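Local coordinates for succinate dehydrogenase subunit A (Mycolicibacterium smegmatis, PDB 7D6V), which probably oxidises succinate to fumarate with a bound FAD, as the flavoprotein subunit of a membrane-associated succinate dehydrogenase of the respiratory chain, at residues D10-G15 with R33-T38. Residues are numbered along the deposited sequence; the frame is centred on the assembly and turned at random.
Sequences DVVVIG and RVAVVT. With FAD (flavin-adenine dinucleotide), chain D.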
ATOM      1  N   ASP A  10       0.415  11.079 -29.869  1.00 18.33           N
ATOM      2  CA  ASP A  10       1.730  10.839 -30.450  1.00 18.33           C
ATOM      3  C   ASP A  10       2.308   9.498 -30.022  1.00 18.33           C
ATOM      4  O   ASP A  10       2.935   8.807 -30.830  1.00 18.33           O
ATOM      5  CB  ASP A  10       2.696  11.959 -30.060  1.00 18.33           C
ATOM      6  CG  ASP A  10       2.402  13.259 -30.773  1.00 18.33           C
ATOM      7  OD1 ASP A  10       2.072  13.220 -31.976  1.00 18.33           O
ATOM      8  OD2 ASP A  10       2.505  14.324 -30.132  1.00 18.33           O
ATOM      9  N   VAL A  11       2.117   9.121 -28.762  1.00 16.07           N
ATOM     10  CA  VAL A  11       2.610   7.859 -28.235  1.00 16.07           C
ATOM     11  C   VAL A  11       1.596   7.335 -27.230  1.00 16.07           C
ATOM     12  O   VAL A  11       0.946   8.103 -26.516  1.00 16.07           O
ATOM     13  CB  VAL A  11       4.014   8.016 -27.597  1.00 16.07           C
ATOM     14  CG1 VAL A  11       3.967   8.960 -26.413  1.00 16.07           C
ATOM     15  CG2 VAL A  11       4.587   6.668 -27.192  1.00 16.07           C
ATOM     16  N   VAL A  12       1.438   6.015 -27.201  1.00 15.41           N
ATOM     17  CA  VAL A  12       0.594   5.341 -26.225  1.00 15.41           C
ATOM     18  C   VAL A  12       1.473   4.420 -25.395  1.00 15.41           C
ATOM     19  O   VAL A  12       2.178   3.567 -25.943  1.00 15.41           O
ATOM     20  CB  VAL A  12      -0.545   4.554 -26.900  1.00 15.41           C
ATOM     21  CG1 VAL A  12      -1.322   3.759 -25.869  1.00 15.41           C
ATOM     22  CG2 VAL A  12      -1.473   5.495 -27.635  1.00 15.41           C
ATOM     23  N   VAL A  13       1.438   4.597 -24.080  1.00 14.13           N
ATOM     24  CA  VAL A  13       2.153   3.737 -23.147  1.00 14.13           C
ATOM     25  C   VAL A  13       1.133   2.815 -22.499  1.00 14.13           C
ATOM     26  O   VAL A  13       0.216   3.278 -21.811  1.00 14.13           O
ATOM     27  CB  VAL A  13       2.917   4.558 -22.097  1.00 14.13           C
ATOM     28  CG1 VAL A  13       3.654   3.641 -21.143  1.00 14.13           C
ATOM     29  CG2 VAL A  13       3.890   5.500 -22.775  1.00 14.13           C
ATOM     30  N   ILE A  14       1.286   1.514 -22.714  1.00 14.85           N
ATOM     31  CA  ILE A  14       0.281   0.532 -22.317  1.00 14.85           C
ATOM     32  C   ILE A  14       0.710  -0.026 -20.964  1.00 14.85           C
ATOM     33  O   ILE A  14       1.296  -1.097 -20.864  1.00 14.85           O
ATOM     34  CB  ILE A  14       0.118  -0.563 -23.370  1.00 14.85           C
ATOM     35  CG1 ILE A  14      -0.145   0.058 -24.741  1.00 14.85           C
ATOM     36  CG2 ILE A  14      -1.015  -1.499 -23.001  1.00 14.85           C
ATOM     37  CD1 ILE A  14      -0.340  -0.953 -25.837  1.00 14.85           C
ATOM     38  N   GLY A  15       0.358   0.679 -19.898  1.00 15.14           N
ATOM     39  CA  GLY A  15       0.735   0.219 -18.579  1.00 15.14           C
ATOM     40  C   GLY A  15       1.357   1.302 -17.731  1.00 15.14           C
ATOM     41  O   GLY A  15       2.220   2.045 -18.201  1.00 15.14           O
ATOM     42  N   ARG A  33       2.076  14.442 -27.001  1.00 18.19           N
ATOM     43  CA  ARG A  33       0.799  14.066 -26.415  1.00 18.19           C
ATOM     44  C   ARG A  33       0.838  12.576 -26.106  1.00 18.19           C
ATOM     45  O   ARG A  33       0.956  11.754 -27.019  1.00 18.19           O
ATOM     46  CB  ARG A  33      -0.355  14.399 -27.356  1.00 18.19           C
ATOM     47  CG  ARG A  33      -0.344  15.823 -27.861  1.00 18.19           C
ATOM     48  CD  ARG A  33      -1.688  16.189 -28.449  1.00 18.19           C
ATOM     49  NE  ARG A  33      -2.766  16.017 -27.481  1.00 18.19           N
ATOM     50  CZ  ARG A  33      -3.817  15.224 -27.663  1.00 18.19           C
ATOM     51  NH1 ARG A  33      -4.750  15.135 -26.727  1.00 18.19           N
ATOM     52  NH2 ARG A  33      -3.935  14.525 -28.781  1.00 18.19           N
ATOM     53  N   VAL A  34       0.737  12.234 -24.827  1.00 16.08           N
ATOM     54  CA  VAL A  34       0.927  10.870 -24.350  1.00 16.08           C
ATOM     55  C   VAL A  34      -0.379  10.374 -23.749  1.00 16.08           C
ATOM     56  O   VAL A  34      -1.008  11.077 -22.951  1.00 16.08           O
ATOM     57  CB  VAL A  34       2.062  10.787 -23.315  1.00 16.08           C
ATOM     58  CG1 VAL A  34       2.417   9.342 -23.028  1.00 16.08           C
ATOM     59  CG2 VAL A  34       3.276  11.545 -23.804  1.00 16.08           C
ATOM     60  N   ALA A  35      -0.781   9.169 -24.134  1.00 15.31           N
ATOM     61  CA  ALA A  35      -1.914   8.478 -23.539  1.00 15.31           C
ATOM     62  C   ALA A  35      -1.392   7.348 -22.666  1.00 15.31           C
ATOM     63  O   ALA A  35      -0.526   6.580 -23.094  1.00 15.31           O
ATOM     64  CB  ALA A  35      -2.855   7.934 -24.615  1.00 15.31           C
ATOM     65  N   VAL A  36      -1.906   7.254 -21.447  1.00 14.62           N
ATOM     66  CA  VAL A  36      -1.488   6.238 -20.489  1.00 14.62           C
ATOM     67  C   VAL A  36      -2.658   5.284 -20.317  1.00 14.62           C
ATOM     68  O   VAL A  36      -3.723   5.679 -19.830  1.00 14.62           O
ATOM     69  CB  VAL A  36      -1.085   6.853 -19.144  1.00 14.62           C
ATOM     70  CG1 VAL A  36      -0.744   5.767 -18.140  1.00 14.62           C
ATOM     71  CG2 VAL A  36       0.040   7.833 -19.313  1.00 14.62           C
ATOM     72  N   VAL A  37      -2.467   4.026 -20.699  1.00 14.52           N
ATOM     73  CA  VAL A  37      -3.508   3.010 -20.620  1.00 14.52           C
ATOM     74  C   VAL A  37      -3.107   2.002 -19.555  1.00 14.52           C
ATOM     75  O   VAL A  37      -1.998   1.461 -19.591  1.00 14.52           O
ATOM     76  CB  VAL A  37      -3.731   2.326 -21.979  1.00 14.52           C
ATOM     77  CG1 VAL A  37      -4.823   1.280 -21.871  1.00 14.52           C
ATOM     78  CG2 VAL A  37      -4.084   3.361 -23.029  1.00 14.52           C
ATOM     79  N   THR A  38      -4.005   1.759 -18.606  1.00 15.47           N
ATOM     80  CA  THR A  38      -3.733   0.883 -17.478  1.00 15.47           C
ATOM     81  C   THR A  38      -4.894  -0.082 -17.314  1.00 15.47           C
ATOM     82  O   THR A  38      -6.057   0.315 -17.405  1.00 15.47           O
ATOM     83  CB  THR A  38      -3.541   1.688 -16.186  1.00 15.47           C
ATOM     84  OG1 THR A  38      -2.442   2.590 -16.347  1.00 15.47           O
ATOM     85  CG2 THR A  38      -3.228   0.764 -15.028  1.00 15.47           C
TER
HETATM   86  PA  FAD D 701       4.090  -3.372 -13.576  1.00 47.92           P
HETATM   87  O1A FAD D 701       4.170  -2.043 -12.922  1.00 60.35           O
HETATM   88  O2A FAD D 701       4.102  -4.594 -12.742  1.00 49.78           O
HETATM   89  O5B FAD D 701       2.722  -3.404 -14.399  1.00 56.78           O
HETATM   90  C5B FAD D 701       2.637  -3.187 -15.795  1.00 44.11           C
HETATM   91  C4B FAD D 701       1.431  -2.317 -16.109  1.00 52.81           C
HETATM   92  O4B FAD D 701       0.898  -2.652 -17.385  1.00 51.81           O
HETATM   93  C3B FAD D 701       0.284  -2.473 -15.140  1.00 50.05           C
HETATM   94  O3B FAD D 701      -0.205  -1.172 -14.857  1.00 55.52           O
HETATM   95  C2B FAD D 701      -0.772  -3.215 -15.918  1.00 47.82           C
HETATM   96  O2B FAD D 701      -2.092  -2.892 -15.500  1.00 66.09           O
HETATM   97  C1B FAD D 701      -0.517  -2.728 -17.313  1.00 53.66           C
HETATM   98  N9A FAD D 701      -1.042  -3.672 -18.312  1.00 52.69           N
HETATM   99  C8A FAD D 701      -0.719  -4.958 -18.438  1.00 42.11           C
HETATM  100  N7A FAD D 701      -1.385  -5.519 -19.462  1.00 48.96           N
HETATM  101  C5A FAD D 701      -2.158  -4.575 -20.006  1.00 47.12           C
HETATM  102  C6A FAD D 701      -3.117  -4.487 -21.118  1.00 47.41           C
HETATM  103  N6A FAD D 701      -3.399  -5.552 -21.884  1.00 50.65           N
HETATM  104  N1A FAD D 701      -3.704  -3.306 -21.344  1.00 47.33           N
HETATM  105  C2A FAD D 701      -3.440  -2.225 -20.605  1.00 51.28           C
HETATM  106  N3A FAD D 701      -2.586  -2.235 -19.585  1.00 51.84           N
HETATM  107  C4A FAD D 701      -1.926  -3.358 -19.245  1.00 48.04           C
HETATM  108  N1  FAD D 701      12.012  -6.424  -7.905  1.00 62.94           N
HETATM  109  C2  FAD D 701      13.013  -5.891  -7.178  1.00 63.04           C
HETATM  110  O2  FAD D 701      13.965  -5.377  -7.773  1.00 56.25           O
HETATM  111  N3  FAD D 701      13.031  -5.891  -5.845  1.00 65.67           N
HETATM  112  C4  FAD D 701      12.051  -6.428  -5.132  1.00 65.21           C
HETATM  113  O4  FAD D 701      12.089  -6.415  -3.895  1.00 66.69           O
HETATM  114  C4X FAD D 701      10.914  -7.038  -5.839  1.00 60.33           C
HETATM  115  N5  FAD D 701       9.888  -7.597  -5.178  1.00 60.90           N
HETATM  116  C5X FAD D 701       8.865  -8.140  -5.855  1.00 55.02           C
HETATM  117  C6  FAD D 701       7.813  -8.710  -5.157  1.00 53.65           C
HETATM  118  C7  FAD D 701       6.756  -9.276  -5.844  1.00 50.56           C
HETATM  119  C7M FAD D 701       5.613  -9.898  -5.100  1.00 49.65           C
HETATM  120  C8  FAD D 701       6.750  -9.270  -7.321  1.00 47.62           C
HETATM  121  C8M FAD D 701       5.603  -9.883  -8.068  1.00 42.14           C
HETATM  122  C9  FAD D 701       7.794  -8.699  -8.024  1.00 49.32           C
HETATM  123  C9A FAD D 701       8.851  -8.136  -7.338  1.00 54.45           C
HETATM  124  N10 FAD D 701       9.909  -7.562  -8.046  1.00 55.67           N
HETATM  125  C10 FAD D 701      10.956  -7.000  -7.310  1.00 57.06           C
HETATM  126  C1' FAD D 701       9.915  -7.531  -9.503  1.00 52.27           C
HETATM  127  C2' FAD D 701       9.552  -6.130  -9.981  1.00 57.37           C
HETATM  128  O2' FAD D 701       8.576  -5.554  -9.117  1.00 60.89           O
HETATM  129  C3' FAD D 701       8.956  -6.130 -11.378  1.00 54.68           C
HETATM  130  O3' FAD D 701       9.951  -6.565 -12.294  1.00 59.71           O
HETATM  131  C4' FAD D 701       8.512  -4.730 -11.770  1.00 52.15           C
HETATM  132  O4' FAD D 701       7.509  -4.276 -10.872  1.00 56.02           O
HETATM  133  C5' FAD D 701       7.945  -4.674 -13.175  1.00 53.37           C
HETATM  134  O5' FAD D 701       7.377  -3.385 -13.352  1.00 50.83           O
HETATM  135  P   FAD D 701       6.702  -2.916 -14.718  1.00 52.77           P
HETATM  136  O1P FAD D 701       6.589  -1.435 -14.662  1.00 55.36           O
HETATM  137  O2P FAD D 701       7.419  -3.533 -15.865  1.00 55.97           O
HETATM  138  O3P FAD D 701       5.229  -3.561 -14.689  1.00 53.35           O
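The carboxylate of Asp-10 accepts the backbone N-H of Arg-33 at OD2, with N and OD2 3.2 Å apart. The N-H comes from the anti side, 23° out of the carboxylate plane. OD1 forms a salt bridge with Arg-453. The guanidinium of Arg-33 is turned 72° to the carboxylate without touching it, and bonds weakly to the carbonyls of Ser-8 and Ala-164. At the other end lies the adenine of FAD. Ile-14 places CG2 over one adenine face, 3.5 Å from C2A. Val-37 CG1 meets the ring edge at the same carbon.

Between these ends strands 11-14 and 34-37 pair in parallel. Ala-35 N bonds to Val-11 O, and Val-13 N to Ala-35 O. Val-37 N continues the ladder to Val-13 O at 3.0 Å. Val-11, Val-13, Val-34 and Val-36 share the face covered by helix 18-30. With chi1 at 63°, Val-11 CG1 sits between its own N and carbonyl carbon and reaches both methyls of Val-34, 3.7 Å from CG2. On the other face Val-12 CG1 touches Val-37 CG2 at 4.0 Å.

This is the first beta-alpha-beta unit of a Rossmann-type FAD domain. Gly-15 begins the likely GxGxxG turn, with its CA 3.1 Å from FAD O4B. Ile-14 and Val-37 therefore probably add dispersion contacts to the adenine, and Ala-16 N bonds to FAD, while charged groups gather at the far end.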